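Local coordinates for protein NADH-rubredoxin oxidoreductase (Clostridium acetobutylicum, PDB 3KLJ) that catalyses the NADH-dependent reduction of rubredoxin through a bound FAD, so that rubredoxin can pass electrons to the enzymes that scavenge dioxygen and reactive oxygen species, at residues Ile156-Glu160 and Ile306-Ser310; Ile312-Cys317 and Ala350-Val356. All blocks are in the same frame, centred on the assembly; numbering follows the deposited sequence. Where two conformers were deposited one is given.

Contact 1. Residues Ile156-Glu160 and Ile306-Ser310; sequences ILGIE and ILKVS. With FAD (flavin-adenine dinucleotide), chain B.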
loop_
_atom_site.group_PDB
_atom_site.type_symbol
_atom_site.label_atom_id
_atom_site.label_comp_id
_atom_site.label_asym_id
_atom_site.label_seq_id
_atom_site.Cartn_x
_atom_site.Cartn_y
_atom_site.Cartn_z
ATOM N N ILE A 156 -1.148 -0.457 10.025
ATOM C CA ILE A 156 -0.961 0.991 9.859
ATOM C C ILE A 156 -2.212 1.730 9.360
ATOM O O ILE A 156 -2.612 2.754 9.929
ATOM C CB ILE A 156 0.212 1.261 8.870
ATOM C CG1 ILE A 156 1.500 1.513 9.629
ATOM C CG2 ILE A 156 -0.068 2.444 7.922
ATOM C CD1 ILE A 156 2.358 0.282 9.792
ATOM N N LEU A 157 -2.811 1.208 8.299
ATOM C CA LEU A 157 -3.981 1.834 7.698
ATOM C C LEU A 157 -5.161 1.881 8.670
ATOM O O LEU A 157 -5.867 2.890 8.750
ATOM C CB LEU A 157 -4.341 1.116 6.390
ATOM C CG LEU A 157 -5.649 1.415 5.637
ATOM C CD1 LEU A 157 -6.022 2.896 5.651
ATOM C CD2 LEU A 157 -5.514 0.910 4.217
ATOM N N GLY A 158 -5.362 0.802 9.422
ATOM C CA GLY A 158 -6.429 0.755 10.422
ATOM C C GLY A 158 -6.263 1.825 11.491
ATOM O O GLY A 158 -7.229 2.479 11.894
ATOM N N ILE A 159 -5.026 2.004 11.940
ATOM C CA ILE A 159 -4.695 3.034 12.922
ATOM C C ILE A 159 -4.851 4.447 12.351
ATOM O O ILE A 159 -5.498 5.288 12.967
ATOM C CB ILE A 159 -3.293 2.827 13.547
ATOM C CG1 ILE A 159 -3.152 1.396 14.081
ATOM C CG2 ILE A 159 -3.106 3.768 14.722
ATOM C CD1 ILE A 159 -1.721 0.955 14.331
ATOM N N GLU A 160 -4.283 4.700 11.172
ATOM C CA GLU A 160 -4.450 5.997 10.510
ATOM C C GLU A 160 -5.919 6.366 10.268
ATOM O O GLU A 160 -6.293 7.524 10.447
ATOM C CB GLU A 160 -3.679 6.049 9.193
ATOM C CG GLU A 160 -2.165 6.096 9.368
ATOM C CD GLU A 160 -1.426 6.166 8.054
ATOM O OE1 GLU A 160 -2.057 5.992 6.992
ATOM O OE2 GLU A 160 -0.200 6.389 8.078
ATOM N N ILE A 306 7.071 4.895 8.393
ATOM C CA ILE A 306 5.699 4.880 8.864
ATOM C C ILE A 306 5.714 5.569 10.232
ATOM O O ILE A 306 6.766 6.004 10.671
ATOM C CB ILE A 306 5.115 3.433 8.878
ATOM C CG1 ILE A 306 6.011 2.480 9.681
ATOM C CG2 ILE A 306 4.913 2.937 7.449
ATOM C CD1 ILE A 306 5.780 0.993 9.441
ATOM N N LEU A 307 4.571 5.826 10.847
ATOM C CA LEU A 307 3.310 6.002 10.165
ATOM C C LEU A 307 2.895 7.416 10.518
ATOM O O LEU A 307 3.472 8.029 11.417
ATOM C CB LEU A 307 2.276 4.967 10.624
ATOM C CG LEU A 307 1.616 4.953 12.011
ATOM C CD1 LEU A 307 0.487 3.928 12.039
ATOM C CD2 LEU A 307 2.600 4.677 13.134
ATOM N N LYS A 308 1.916 7.948 9.801
ATOM C CA LYS A 308 1.530 9.336 9.998
ATOM C C LYS A 308 0.509 9.458 11.134
ATOM O O LYS A 308 -0.302 10.391 11.144
ATOM C CB LYS A 308 0.978 9.926 8.692
ATOM C CG LYS A 308 1.867 9.726 7.464
ATOM C CD LYS A 308 1.015 9.648 6.206
ATOM C CE LYS A 308 1.841 9.324 4.972
ATOM N NZ LYS A 308 0.977 9.306 3.750
ATOM N N VAL A 309 0.556 8.531 12.097
ATOM C CA VAL A 309 -0.518 8.441 13.100
ATOM C C VAL A 309 -0.204 9.115 14.426
ATOM O O VAL A 309 0.871 8.924 14.996
ATOM C CB VAL A 309 -1.026 6.993 13.336
ATOM C CG1 VAL A 309 -0.339 6.340 14.533
ATOM C CG2 VAL A 309 -2.549 6.988 13.508
ATOM N N SER A 310 -1.171 9.912 14.883
ATOM C CA SER A 310 -1.169 10.551 16.199
ATOM C C SER A 310 0.166 11.185 16.585
ATOM O O SER A 310 0.462 11.363 17.770
ATOM C CB SER A 310 -1.632 9.549 17.262
ATOM O OG SER A 310 -2.912 9.032 16.940
HETATM P PA FAD B . -3.933 1.691 -7.615
HETATM O O1A FAD B . -4.788 0.681 -6.897
HETATM O O2A FAD B . -3.741 2.963 -6.825
HETATM O O5B FAD B . -4.576 2.021 -9.038
HETATM C C5B FAD B . -4.994 0.983 -9.905
HETATM C C4B FAD B . -6.237 1.434 -10.672
HETATM O O4B FAD B . -6.591 0.444 -11.636
HETATM C C3B FAD B . -7.437 1.586 -9.740
HETATM O O3B FAD B . -8.029 2.858 -9.948
HETATM C C2B FAD B . -8.384 0.466 -10.128
HETATM O O2B FAD B . -9.738 0.851 -10.050
HETATM C C1B FAD B . -7.984 0.187 -11.570
HETATM N N9A FAD B . -8.294 -1.183 -12.016
HETATM C C8A FAD B . -8.251 -2.334 -11.277
HETATM N N7A FAD B . -8.607 -3.371 -12.072
HETATM C C5A FAD B . -8.869 -2.903 -13.309
HETATM C C6A FAD B . -9.278 -3.532 -14.485
HETATM N N6A FAD B . -9.739 -4.783 -14.450
HETATM N N1A FAD B . -9.478 -2.763 -15.619
HETATM C C2A FAD B . -9.279 -1.396 -15.590
HETATM N N3A FAD B . -8.885 -0.780 -14.416
HETATM C C4A FAD B . -8.678 -1.525 -13.291
HETATM N N1 FAD B . 1.392 3.784 0.159
HETATM C C2 FAD B . 2.515 4.346 0.727
HETATM O O2 FAD B . 3.603 4.171 0.206
HETATM N N3 FAD B . 2.421 5.127 1.860
HETATM C C4 FAD B . 1.195 5.338 2.446
HETATM O O4 FAD B . 1.147 6.030 3.468
HETATM C C4X FAD B . 0.045 4.762 1.889
HETATM N N5 FAD B . -1.205 4.967 2.455
HETATM C C5X FAD B . -2.334 4.400 1.896
HETATM C C6 FAD B . -3.592 4.607 2.477
HETATM C C7 FAD B . -4.731 4.033 1.890
HETATM C C7M FAD B . -6.081 4.250 2.509
HETATM C C8 FAD B . -4.609 3.250 0.741
HETATM C C8M FAD B . -5.815 2.616 0.094
HETATM C C9 FAD B . -3.357 3.045 0.175
HETATM C C9A FAD B . -2.218 3.621 0.745
HETATM N N10 FAD B . -0.966 3.417 0.166
HETATM C C10 FAD B . 0.157 3.986 0.735
HETATM C "C1'" FAD B . -0.833 2.564 -1.052
HETATM C "C2'" FAD B . -0.754 3.373 -2.329
HETATM O "O2'" FAD B . -1.984 4.045 -2.507
HETATM C "C3'" FAD B . -0.509 2.397 -3.462
HETATM O "O3'" FAD B . 0.775 1.819 -3.320
HETATM C "C4'" FAD B . -0.594 3.041 -4.836
HETATM O "O4'" FAD B . -1.855 3.673 -5.014
HETATM C "C5'" FAD B . -0.450 1.947 -5.887
HETATM O "O5'" FAD B . -0.723 2.530 -7.136
HETATM P P FAD B . -1.149 1.607 -8.358
HETATM O O1P FAD B . -1.324 2.482 -9.588
HETATM O O2P FAD B . -0.183 0.463 -8.542
HETATM O O3P FAD B . -2.548 0.931 -7.919
#
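E160 reaches from the first turns of helix 156-168 to the backbone of K308, whose N gives its hydrogen to E160 OE2 at 3.1 Å. The bond is fairly straight, 159° at the hydrogen, and meets the anti side of OE2, 20° out of the carboxylate plane. Glutamate suits the place because its length spans the gap: CG stands opposite the carbonyl carbon (chi1 -70°), and the chain then runs out extended, carrying the buried carboxylate to the strand. The same oxygen lies beside the aliphatic part of K308, 3.8 Å from K308 CB. The two charged ends are 5.4 Å apart, E160 OE2 to K308 NZ, too far for a salt bridge, although their opposite charges probably attract.

Around this polar link the contact is apolar. I156 CD1 meets I306 CD1 at 3.5 Å, the two side chains crossing at about a right angle, while I156 CG1 rests on CD1 and CB of L307. One turn on, the CG2 methyls of I159 and V309 press tightly together, at 3.5 Å, these side chains also meeting roughly at right angles, and V309 CG2 touches the I159 carbonyl oxygen. L198 of helix 188-199 packs against both I159 and V309.

Further out lies the flavin. The extended K308 chain brings NZ to FAD O4 at 3.3 Å, a weak hydrogen bond, and L157, on the other segment, sets CD1 against the methyl C7M at 3.4 Å. E160 thus holds the backbone of the lysine whose tip reaches the flavin. G158, in the first turn of the helix, is the last glycine of a GxGxxG-like pattern, consistent with the Rossmann-type dinucleotide-binding fold of the NADH-binding domain, here joined to the C-terminal domain beside the isoalloxazine.

Contact 2. Residues Ile312-Cys317 and Ala350-Val356; sequences ISIISC and AAVIGDV
I315 and V352 form a hydrogen-bonded antiparallel pair through two backbone bonds: I315 N to V352 O at 2.9 Å and V352 N to I315 O at 2.8 Å. C317 and A350 make a second such pair. At the other end G354 N binds S313 O at 2.7 Å. The intervening pairs, I314 with I353 and S316 with A351, are non-hydrogen-bonded; there CA-H groups approach carbonyl oxygens, as A351 CA does I315 O at 3.2 Å.

A water joins the two segments where strand 350-353 ends. It donates to V352 O at 2.8 Å and weakly to S313 O, and accepts from D355 N at 3.1 Å. G354 sits there with phi 85°, a backbone conformation most easily adopted without a side chain.

Apolar contacts lie on both faces. With CG1 beside the backbone N (chi1 -51°), I353 has its other branch, CG2, anti to that N, where it touches I312 CG2 at 3.6 Å. I353 and I314 lie side by side, pointing the same way; F193 and L194 of helix 188-199 meet them on this face. On the face of I315 and V352, V356 CG2 packs on I315 CG2 at 3.8 Å, and also on S313 CB. Helix 356-367 covers this face, L362 on V352 and I366 on A350 and C317. Beta-branched residues suit extended strands, and the small A351 fits beside S316, whose OG is bonded to Q185 O.

The charged group lies in the turn beyond the strand: D355, as N-cap, turns OD2 to L358 N and makes a salt bridge from OD1 to K336 NZ. The chemistry therefore implies a sheet joined mainly by main-chain bonds, with apolar faces for helices to pack on and an aspartate that caps helix 356-367 two residues beyond the strand's end.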
loop_
_atom_site.group_PDB
_atom_site.type_symbol
_atom_site.label_atom_id
_atom_site.label_comp_id
_atom_site.label_asym_id
_atom_site.label_seq_id
_atom_site.Cartn_x
_atom_site.Cartn_y
_atom_site.Cartn_z
ATOM N N ILE A 312 3.076 9.851 16.161
ATOM C CA ILE A 312 3.993 8.796 16.626
ATOM C C ILE A 312 4.630 8.098 15.425
ATOM O O ILE A 312 3.929 7.511 14.592
ATOM C CB ILE A 312 3.295 7.730 17.510
ATOM C CG1 ILE A 312 2.504 8.392 18.641
ATOM C CG2 ILE A 312 4.327 6.760 18.084
ATOM C CD1 ILE A 312 1.679 7.427 19.456
ATOM N N SER A 313 5.954 8.155 15.354
ATOM C CA SER A 313 6.684 7.748 14.160
ATOM C C SER A 313 7.318 6.378 14.316
ATOM O O SER A 313 7.856 6.061 15.382
ATOM C CB SER A 313 7.783 8.762 13.878
ATOM O OG SER A 313 8.701 8.803 14.960
ATOM N N ILE A 314 7.291 5.579 13.249
ATOM C CA ILE A 314 7.839 4.215 13.291
ATOM C C ILE A 314 8.684 3.908 12.068
ATOM O O ILE A 314 8.270 4.177 10.948
ATOM C CB ILE A 314 6.720 3.143 13.378
ATOM C CG1 ILE A 314 5.968 3.267 14.699
ATOM C CG2 ILE A 314 7.305 1.730 13.234
ATOM C CD1 ILE A 314 4.640 2.583 14.705
ATOM N N ILE A 315 9.875 3.362 12.272
ATOM C CA ILE A 315 10.579 2.730 11.162
ATOM C C ILE A 315 10.936 1.290 11.523
ATOM O O ILE A 315 11.439 1.011 12.618
ATOM C CB ILE A 315 11.818 3.541 10.601
ATOM C CG1 ILE A 315 13.144 2.996 11.103
ATOM C CG2 ILE A 315 11.708 5.067 10.829
ATOM C CD1 ILE A 315 13.798 2.084 10.125
ATOM N N SER A 316 10.650 0.386 10.595
ATOM C CA SER A 316 10.855 -1.036 10.812
ATOM C C SER A 316 11.620 -1.604 9.637
ATOM O O SER A 316 11.309 -1.288 8.485
ATOM C CB SER A 316 9.509 -1.754 10.982
ATOM O OG SER A 316 9.709 -3.143 11.174
ATOM N N CYS A 317 12.595 -2.462 9.938
ATOM C CA CYS A 317 13.491 -2.991 8.913
ATOM C C CYS A 317 13.784 -4.471 9.097
ATOM O O CYS A 317 14.130 -4.913 10.185
ATOM C CB CYS A 317 14.804 -2.209 8.892
ATOM S SG CYS A 317 15.919 -2.680 7.541
ATOM N N ALA A 350 15.501 -4.522 12.798
ATOM C CA ALA A 350 15.362 -3.482 13.805
ATOM C C ALA A 350 14.090 -2.693 13.586
ATOM O O ALA A 350 13.642 -2.521 12.440
ATOM C CB ALA A 350 16.556 -2.552 13.775
ATOM N N ALA A 351 13.527 -2.194 14.683
ATOM C CA ALA A 351 12.441 -1.235 14.610
ATOM C C ALA A 351 12.624 -0.168 15.673
ATOM O O ALA A 351 13.115 -0.444 16.771
ATOM C CB ALA A 351 11.071 -1.944 14.768
ATOM N N VAL A 352 12.234 1.050 15.351
ATOM C CA VAL A 352 12.310 2.155 16.301
ATOM C C VAL A 352 11.013 2.929 16.211
ATOM O O VAL A 352 10.547 3.273 15.108
ATOM C CB VAL A 352 13.498 3.118 16.015
ATOM C CG1 VAL A 352 13.563 4.237 17.051
ATOM C CG2 VAL A 352 14.819 2.379 16.017
ATOM N N ILE A 353 10.431 3.181 17.374
ATOM C CA ILE A 353 9.254 4.022 17.505
ATOM C C ILE A 353 9.737 5.328 18.133
ATOM O O ILE A 353 10.405 5.305 19.165
ATOM C CB ILE A 353 8.182 3.365 18.435
ATOM C CG1 ILE A 353 7.870 1.915 18.009
ATOM C CG2 ILE A 353 6.904 4.219 18.484
ATOM C CD1 ILE A 353 6.883 1.170 18.948
ATOM N N GLY A 354 9.447 6.453 17.484
ATOM C CA GLY A 354 9.718 7.766 18.060
ATOM C C GLY A 354 11.118 8.337 17.875
ATOM O O GLY A 354 11.473 9.309 18.538
ATOM N N ASP A 355 11.913 7.750 16.981
ATOM C CA ASP A 355 13.230 8.311 16.630
ATOM C C ASP A 355 13.619 7.899 15.217
ATOM O O ASP A 355 14.358 6.942 15.012
ATOM C CB ASP A 355 14.301 7.888 17.650
ATOM C CG ASP A 355 15.591 8.701 17.533
ATOM O OD1 ASP A 355 16.414 8.616 18.470
ATOM O OD2 ASP A 355 15.796 9.421 16.523
ATOM N N VAL A 356 13.094 8.620 14.234
ATOM C CA VAL A 356 13.335 8.292 12.834
ATOM C C VAL A 356 14.814 8.399 12.475
ATOM O O VAL A 356 15.311 7.599 11.677
ATOM C CB VAL A 356 12.464 9.156 11.882
ATOM C CG1 VAL A 356 13.007 9.139 10.455
ATOM C CG2 VAL A 356 11.038 8.666 11.898
HETATM O O HOH W 1 11.092 5.983 14.582
#

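How the contacts relate
From the N terminus the chain builds the first part of the FAD-binding domain, then enters the NADH-binding domain and its helix 156-168. Contact 1 closes a loop of 145 residues, running through the rest of the NADH-binding domain and the second part of the FAD-binding domain before strand 306-309 returns to that helix. Contact 2 opens only afterwards and closes a shorter, strand-rich loop of 32 residues, so the two follow in series, neither nested nor crossed. Strands 306-309 and 312-317 are consecutive and adjacent in one antiparallel sheet, probably bonded through I306 O and I314 N. Contact 1 thus joins the edge strand of the C-terminal domain's sheet to the NADH-binding domain, while contact 2 builds the sheet's interior.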